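N-ACETYLMURAMOYL-L-ALANINE AMIDASE CwlV (Paenibacillus polymyxa, PDB 1JWQ) probably hydrolyses the amide bond between N-acetylmuramic acid and L-alanine in peptidoglycan through its catalytic domain, the part present here, which binds a zinc ion. Local coordinates at residues A[33-36]-A[37-40]; A[126-129]-A[130-133]; A[153-157]-A[158-162]. One frame throughout, in Å; residues are numbered along the deposited sequence.

Contact 1: residues A[33-36]-A[37-40]; sequences MALK and VESI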
loop_
_atom_site.group_PDB
_atom_site.type_symbol
_atom_site.label_atom_id
_atom_site.label_comp_id
_atom_site.label_asym_id
_atom_site.label_seq_id
_atom_site.Cartn_x
_atom_site.Cartn_y
_atom_site.Cartn_z
ATOM N N MET A 33 5.279 5.401 -3.780
ATOM C CA MET A 33 4.424 4.347 -4.318
ATOM C C MET A 33 3.000 4.851 -4.539
ATOM O O MET A 33 2.409 4.613 -5.589
ATOM C CB MET A 33 4.396 3.141 -3.372
ATOM C CG MET A 33 5.700 2.363 -3.328
ATOM S SD MET A 33 6.177 1.777 -4.967
ATOM C CE MET A 33 4.670 0.977 -5.481
ATOM N N ALA A 34 2.457 5.544 -3.542
ATOM C CA ALA A 34 1.106 6.080 -3.638
ATOM C C ALA A 34 0.974 7.019 -4.832
ATOM O O ALA A 34 -0.009 6.965 -5.574
ATOM C CB ALA A 34 0.736 6.811 -2.348
ATOM N N LEU A 35 1.968 7.877 -5.025
ATOM C CA LEU A 35 1.936 8.823 -6.136
ATOM C C LEU A 35 1.997 8.103 -7.482
ATOM O O LEU A 35 1.338 8.507 -8.437
ATOM C CB LEU A 35 3.096 9.816 -6.020
ATOM C CG LEU A 35 3.037 10.744 -4.803
ATOM C CD1 LEU A 35 4.243 11.660 -4.801
ATOM C CD2 LEU A 35 1.745 11.558 -4.829
ATOM N N LYS A 36 2.792 7.041 -7.558
ATOM C CA LYS A 36 2.903 6.282 -8.800
ATOM C C LYS A 36 1.599 5.551 -9.105
ATOM O O LYS A 36 1.154 5.515 -10.253
ATOM C CB LYS A 36 4.063 5.286 -8.721
ATOM C CG LYS A 36 5.435 5.926 -8.863
ATOM C CD LYS A 36 6.549 4.915 -8.651
ATOM C CE LYS A 36 7.931 5.566 -8.746
ATOM N NZ LYS A 36 8.186 6.111 -10.107
ATOM N N VAL A 37 0.982 4.971 -8.080
ATOM C CA VAL A 37 -0.274 4.263 -8.284
ATOM C C VAL A 37 -1.327 5.272 -8.729
ATOM O O VAL A 37 -2.138 4.990 -9.611
ATOM C CB VAL A 37 -0.726 3.543 -6.988
ATOM C CG1 VAL A 37 -2.128 2.961 -7.162
ATOM C CG2 VAL A 37 0.254 2.430 -6.656
ATOM N N GLU A 38 -1.289 6.462 -8.139
ATOM C CA GLU A 38 -2.238 7.505 -8.493
ATOM C C GLU A 38 -2.109 7.878 -9.966
ATOM O O GLU A 38 -3.105 7.965 -10.684
ATOM C CB GLU A 38 -2.011 8.749 -7.637
ATOM C CG GLU A 38 -3.096 9.802 -7.812
ATOM C CD GLU A 38 -2.750 11.117 -7.154
ATOM O OE1 GLU A 38 -3.679 11.903 -6.881
ATOM O OE2 GLU A 38 -1.552 11.371 -6.919
ATOM N N SER A 39 -0.877 8.104 -10.412
ATOM C CA SER A 39 -0.629 8.474 -11.804
ATOM C C SER A 39 -1.183 7.439 -12.775
ATOM O O SER A 39 -1.762 7.787 -13.808
ATOM C CB SER A 39 0.871 8.645 -12.051
ATOM O OG SER A 39 1.414 9.635 -11.196
ATOM N N ILE A 40 -1.007 6.166 -12.442
ATOM C CA ILE A 40 -1.491 5.086 -13.292
ATOM C C ILE A 40 -3.016 5.035 -13.320
ATOM O O ILE A 40 -3.618 4.970 -14.387
ATOM C CB ILE A 40 -0.955 3.718 -12.812
ATOM C CG1 ILE A 40 0.571 3.699 -12.918
ATOM C CG2 ILE A 40 -1.557 2.591 -13.643
ATOM C CD1 ILE A 40 1.215 2.513 -12.232
HETATM O O HOH W 1 0.492 11.088 -8.679
#
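S39 folds back on L35 within one run of helix 26-42. S39 CB lies 3.6 Å from L35 O and equally near K36 O. From there OG is set anti to the carbonyl carbon (chi1 -59°), which turns the hydroxyl back along the helix, and S39 OG donates to L35 O at 3.0 Å. The same carbonyl oxygen also takes the i+4 bond from S39 N, and the two donors arrive from opposite faces of its plane. A water adds a third donor: it gives one hydrogen to L35 O at 2.7 Å and the other to E38 OE2, also at 2.7 Å. The E38 chain is extended beyond CG and runs alongside L35, with L35 CD2 and E38 OE2 3.9 Å apart. On another side of the helix I40 CG1 packs on K36 O at 3.3 Å, while K36 NZ turns elsewhere, to E158 and N162. Inward, A34 and V37 touch strand 2-8, as expected for the helix of the beta-alpha-beta unit formed with strands 2-8 and 47-51. Three donors on one carbonyl would be expected to polarise L35 O, and the water links it to the carboxylate of E38.

Contact 2: residues A[126-129]-A[130-133]; sequences GNFH and VIRE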
loop_
_atom_site.group_PDB
_atom_site.type_symbol
_atom_site.label_atom_id
_atom_site.label_comp_id
_atom_site.label_asym_id
_atom_site.label_seq_id
_atom_site.Cartn_x
_atom_site.Cartn_y
_atom_site.Cartn_z
ATOM N N GLY A 126 -4.510 -8.950 9.732
ATOM C CA GLY A 126 -3.752 -7.942 10.445
ATOM C C GLY A 126 -4.708 -6.985 11.124
ATOM O O GLY A 126 -5.553 -6.374 10.466
ATOM N N ASN A 127 -4.600 -6.863 12.442
ATOM C CA ASN A 127 -5.470 -5.960 13.174
ATOM C C ASN A 127 -4.898 -4.551 13.147
ATOM O O ASN A 127 -4.393 -4.051 14.148
ATOM C CB ASN A 127 -5.651 -6.429 14.619
ATOM C CG ASN A 127 -6.625 -5.559 15.387
ATOM O OD1 ASN A 127 -7.631 -5.104 14.838
ATOM N ND2 ASN A 127 -6.342 -5.331 16.662
ATOM N N PHE A 128 -4.990 -3.917 11.983
ATOM C CA PHE A 128 -4.475 -2.566 11.790
ATOM C C PHE A 128 -5.637 -1.593 11.655
ATOM O O PHE A 128 -6.570 -1.826 10.888
ATOM C CB PHE A 128 -3.594 -2.529 10.540
ATOM C CG PHE A 128 -2.489 -3.555 10.548
ATOM C CD1 PHE A 128 -2.192 -4.285 9.402
ATOM C CD2 PHE A 128 -1.755 -3.801 11.707
ATOM C CE1 PHE A 128 -1.186 -5.246 9.404
ATOM C CE2 PHE A 128 -0.744 -4.764 11.720
ATOM C CZ PHE A 128 -0.460 -5.487 10.568
ATOM N N HIS A 129 -5.561 -0.497 12.401
ATOM C CA HIS A 129 -6.603 0.521 12.422
ATOM C C HIS A 129 -7.206 0.880 11.066
ATOM O O HIS A 129 -8.416 0.795 10.881
ATOM C CB HIS A 129 -6.063 1.793 13.089
ATOM C CG HIS A 129 -7.105 2.839 13.339
ATOM N ND1 HIS A 129 -7.424 3.279 14.605
ATOM C CD2 HIS A 129 -7.898 3.533 12.489
ATOM C CE1 HIS A 129 -8.371 4.199 14.525
ATOM N NE2 HIS A 129 -8.674 4.372 13.252
ATOM N N VAL A 130 -6.370 1.281 10.116
ATOM C CA VAL A 130 -6.890 1.692 8.816
ATOM C C VAL A 130 -7.681 0.644 8.034
ATOM O O VAL A 130 -8.537 1.008 7.228
ATOM C CB VAL A 130 -5.766 2.272 7.918
ATOM C CG1 VAL A 130 -5.114 3.460 8.623
ATOM C CG2 VAL A 130 -4.736 1.210 7.599
ATOM N N ILE A 131 -7.421 -0.642 8.257
ATOM C CA ILE A 131 -8.182 -1.662 7.537
ATOM C C ILE A 131 -9.288 -2.262 8.414
ATOM O O ILE A 131 -10.154 -2.996 7.937
ATOM C CB ILE A 131 -7.257 -2.785 6.965
ATOM C CG1 ILE A 131 -6.381 -3.401 8.064
ATOM C CG2 ILE A 131 -6.358 -2.194 5.876
ATOM C CD1 ILE A 131 -5.546 -4.597 7.577
ATOM N N ARG A 132 -9.262 -1.916 9.698
ATOM C CA ARG A 132 -10.257 -2.395 10.652
ATOM C C ARG A 132 -11.447 -1.447 10.759
ATOM O O ARG A 132 -12.599 -1.878 10.733
ATOM C CB ARG A 132 -9.639 -2.530 12.043
ATOM C CG ARG A 132 -10.659 -2.858 13.125
ATOM C CD ARG A 132 -10.022 -2.885 14.504
ATOM N NE ARG A 132 -9.564 -1.564 14.926
ATOM C CZ ARG A 132 -8.305 -1.271 15.240
ATOM N NH1 ARG A 132 -7.368 -2.206 15.180
ATOM N NH2 ARG A 132 -7.984 -0.042 15.622
ATOM N N GLU A 133 -11.150 -0.157 10.894
ATOM C CA GLU A 133 -12.176 0.868 11.057
ATOM C C GLU A 133 -12.853 1.304 9.766
ATOM O O GLU A 133 -13.892 1.963 9.801
ATOM C CB GLU A 133 -11.582 2.074 11.787
ATOM C CG GLU A 133 -11.038 1.714 13.166
ATOM C CD GLU A 133 -12.099 1.110 14.077
ATOM O OE1 GLU A 133 -11.772 0.187 14.855
ATOM O OE2 GLU A 133 -13.259 1.563 14.020
#
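R132 reaches back over the N-terminus of the short helix 129-132, where F128 is the N-cap residue and N127 the centre of an inverse gamma turn. The polar contacts centre on its guanidinium. R132 NH1 donates to N127 OD1 at 2.9 Å, with the acceptor nearly in the guanidinium plane; seen from the amide, the donor stands 55° out of the carbonyl plane and so is not on a lone pair. The bend at chi3 (67°) turns the guanidinium back to this amide. R132 NE makes a salt bridge to E133 OE1 at 2.8 Å, on the anti lone pair of the carboxylate, and these two in-plane partners limit rotation of the group. The backbone bonds are those of a single helical turn: H129 O accepts a straight bond from E133 N and a more bent one from R132 N, while F128 O accepts from I131 N at 3.0 Å and only weakly from R132 N.

Apolar contact lies toward the sheet. I131 runs beside F128, with F128 CB 3.8 Å from I131 CG1. I131 CD1 goes on to the F128 ring and to the backbone, 3.4 Å from G126 O. The F128 ring also meets Y95 edge-to-face, and V130 packs on L140 of strand 138-145, its side chain about 5 Å from that of the zinc ligand H80.

Flat groups supply the remaining contacts. H129 CA lies against one face of the R132 guanidinium, toward its rim. The H129 ring receives a CH-pi contact over one face, E133 CG lying 3.7 Å from its centroid and 18° off the normal.

Contact 3: residues A[153-157]-A[158-162]; sequences ATLFD and EDFQN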
loop_
_atom_site.group_PDB
_atom_site.type_symbol
_atom_site.label_atom_id
_atom_site.label_comp_id
_atom_site.label_asym_id
_atom_site.label_seq_id
_atom_site.Cartn_x
_atom_site.Cartn_y
_atom_site.Cartn_z
ATOM N N ALA A 153 17.314 -1.795 -0.809
ATOM C CA ALA A 153 17.813 -1.199 -2.047
ATOM C C ALA A 153 16.788 -1.396 -3.160
ATOM O O ALA A 153 16.503 -0.480 -3.934
ATOM C CB ALA A 153 19.142 -1.842 -2.441
ATOM N N THR A 154 16.233 -2.598 -3.229
ATOM C CA THR A 154 15.239 -2.926 -4.238
ATOM C C THR A 154 13.985 -2.066 -4.105
ATOM O O THR A 154 13.474 -1.554 -5.098
ATOM C CB THR A 154 14.840 -4.411 -4.148
ATOM O OG1 THR A 154 15.974 -5.227 -4.468
ATOM C CG2 THR A 154 13.707 -4.724 -5.109
ATOM N N LEU A 155 13.487 -1.902 -2.882
ATOM C CA LEU A 155 12.286 -1.099 -2.682
ATOM C C LEU A 155 12.486 0.351 -3.106
ATOM O O LEU A 155 11.531 1.022 -3.497
ATOM C CB LEU A 155 11.820 -1.163 -1.221
ATOM C CG LEU A 155 10.621 -2.097 -0.987
ATOM C CD1 LEU A 155 11.018 -3.533 -1.306
ATOM C CD2 LEU A 155 10.143 -1.982 0.453
ATOM N N PHE A 156 13.722 0.838 -3.036
ATOM C CA PHE A 156 13.983 2.209 -3.446
ATOM C C PHE A 156 14.515 2.303 -4.866
ATOM O O PHE A 156 15.048 3.335 -5.273
ATOM C CB PHE A 156 14.921 2.907 -2.464
ATOM C CG PHE A 156 14.228 3.380 -1.220
ATOM C CD1 PHE A 156 13.966 2.502 -0.176
ATOM C CD2 PHE A 156 13.770 4.688 -1.125
ATOM C CE1 PHE A 156 13.251 2.920 0.947
ATOM C CE2 PHE A 156 13.055 5.118 -0.007
ATOM C CZ PHE A 156 12.795 4.232 1.028
ATOM N N ASP A 157 14.357 1.221 -5.617
ATOM C CA ASP A 157 14.776 1.187 -7.012
ATOM C C ASP A 157 13.584 1.667 -7.837
ATOM O O ASP A 157 12.473 1.154 -7.695
ATOM C CB ASP A 157 15.168 -0.236 -7.422
ATOM C CG ASP A 157 15.511 -0.346 -8.900
ATOM O OD1 ASP A 157 14.581 -0.446 -9.731
ATOM O OD2 ASP A 157 16.713 -0.324 -9.232
ATOM N N GLU A 158 13.816 2.656 -8.693
ATOM C CA GLU A 158 12.752 3.213 -9.520
ATOM C C GLU A 158 11.983 2.218 -10.368
ATOM O O GLU A 158 10.754 2.268 -10.416
ATOM C CB GLU A 158 13.308 4.325 -10.414
ATOM C CG GLU A 158 13.169 5.692 -9.787
ATOM C CD GLU A 158 11.725 6.002 -9.436
ATOM O OE1 GLU A 158 11.060 6.737 -10.200
ATOM O OE2 GLU A 158 11.255 5.493 -8.397
ATOM N N ASP A 159 12.690 1.316 -11.038
ATOM C CA ASP A 159 12.023 0.337 -11.884
ATOM C C ASP A 159 11.141 -0.586 -11.055
ATOM O O ASP A 159 10.031 -0.925 -11.460
ATOM C CB ASP A 159 13.049 -0.473 -12.681
ATOM C CG ASP A 159 13.893 0.400 -13.588
ATOM O OD1 ASP A 159 13.332 1.335 -14.201
ATOM O OD2 ASP A 159 15.113 0.151 -13.697
ATOM N N PHE A 160 11.642 -0.988 -9.892
ATOM C CA PHE A 160 10.893 -1.853 -8.987
ATOM C C PHE A 160 9.582 -1.168 -8.622
ATOM O O PHE A 160 8.508 -1.756 -8.744
ATOM C CB PHE A 160 11.701 -2.108 -7.709
ATOM C CG PHE A 160 10.916 -2.784 -6.614
ATOM C CD1 PHE A 160 10.755 -4.166 -6.601
ATOM C CD2 PHE A 160 10.324 -2.032 -5.602
ATOM C CE1 PHE A 160 10.014 -4.788 -5.596
ATOM C CE2 PHE A 160 9.580 -2.647 -4.592
ATOM C CZ PHE A 160 9.427 -4.028 -4.593
ATOM N N GLN A 161 9.680 0.081 -8.181
ATOM C CA GLN A 161 8.501 0.846 -7.787
ATOM C C GLN A 161 7.479 0.954 -8.909
ATOM O O GLN A 161 6.285 0.761 -8.689
ATOM C CB GLN A 161 8.904 2.247 -7.320
ATOM C CG GLN A 161 9.896 2.241 -6.170
ATOM C CD GLN A 161 10.097 3.609 -5.548
ATOM O OE1 GLN A 161 9.711 4.629 -6.119
ATOM N NE2 GLN A 161 10.720 3.638 -4.373
ATOM N N ASN A 162 7.943 1.260 -10.114
ATOM C CA ASN A 162 7.031 1.391 -11.242
ATOM C C ASN A 162 6.306 0.090 -11.546
ATOM O O ASN A 162 5.111 0.089 -11.831
ATOM C CB ASN A 162 7.789 1.868 -12.483
ATOM C CG ASN A 162 8.240 3.308 -12.361
ATOM O OD1 ASN A 162 7.488 4.162 -11.887
ATOM N ND2 ASN A 162 9.464 3.591 -12.798
#
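F160 lays one ring face over T154, whose methyl CG2 makes a CH-pi contact 3.8 Å from the ring centroid and 29° off its normal. The setting is a tight turn between two helices: helix 149-155 ends, F156 is the first residue to leave helical geometry, and D157 is the N-cap of helix 158-176. The ring swings back across the turn toward the preceding helix because chi1 of F160 (170°) sets CG opposite the backbone nitrogen. The far end of the ring meets L155, which lies side by side with it, L155 CD1 being 3.7 Å from F160 CZ. Beyond the ring, L155 also packs on F29, L118 and L146, which places this joint against helix 26-42 and neighbouring loops.

The cap itself is made by one oxygen. D157 OD1 accepts from F160 N at 3.0 Å on its anti lone pair, and more weakly from D159 N, where the angle at hydrogen is only 115°. A carboxylate here would favourably meet the positive end of the helix dipole. D159 OD2 lies only 4.0 Å from D157 OD1, a like-charge proximity that these amide donors may partly offset. The first regular helical bond then runs from Q161 N to D157 O.

Q161 ties the end of one helix to the start of the next by its side chain as well. Its chain is extended beyond CG, and the amide reaches the last turn of helix 149-155: Q161 NE2 donates nearly straight to L155 O at 2.9 Å, in the carbonyl plane and on a lone pair.

Overall arrangement
From the N terminus the chain runs through strand 2-8 and enters helix 26-42, where contact 1 is local to two successive turns. It then builds strands 47-51, 75-82 and 92-96 and reaches strand 120-125, an outermost strand; contact 2 closes the short loop into helix 129-132. After strand 138-145, contact 3 closes the turn between helices 149-155 and 158-176. The three follow in series, none nesting or crossing. Contacts 1 and 3 meet through K36, whose NZ forms a salt bridge with E158 and a probable hydrogen bond with N162, joining helices 26-42 and 158-176. Contact 2 lies across the chain's centre from both, its centre about 22 Å from that of contact 1.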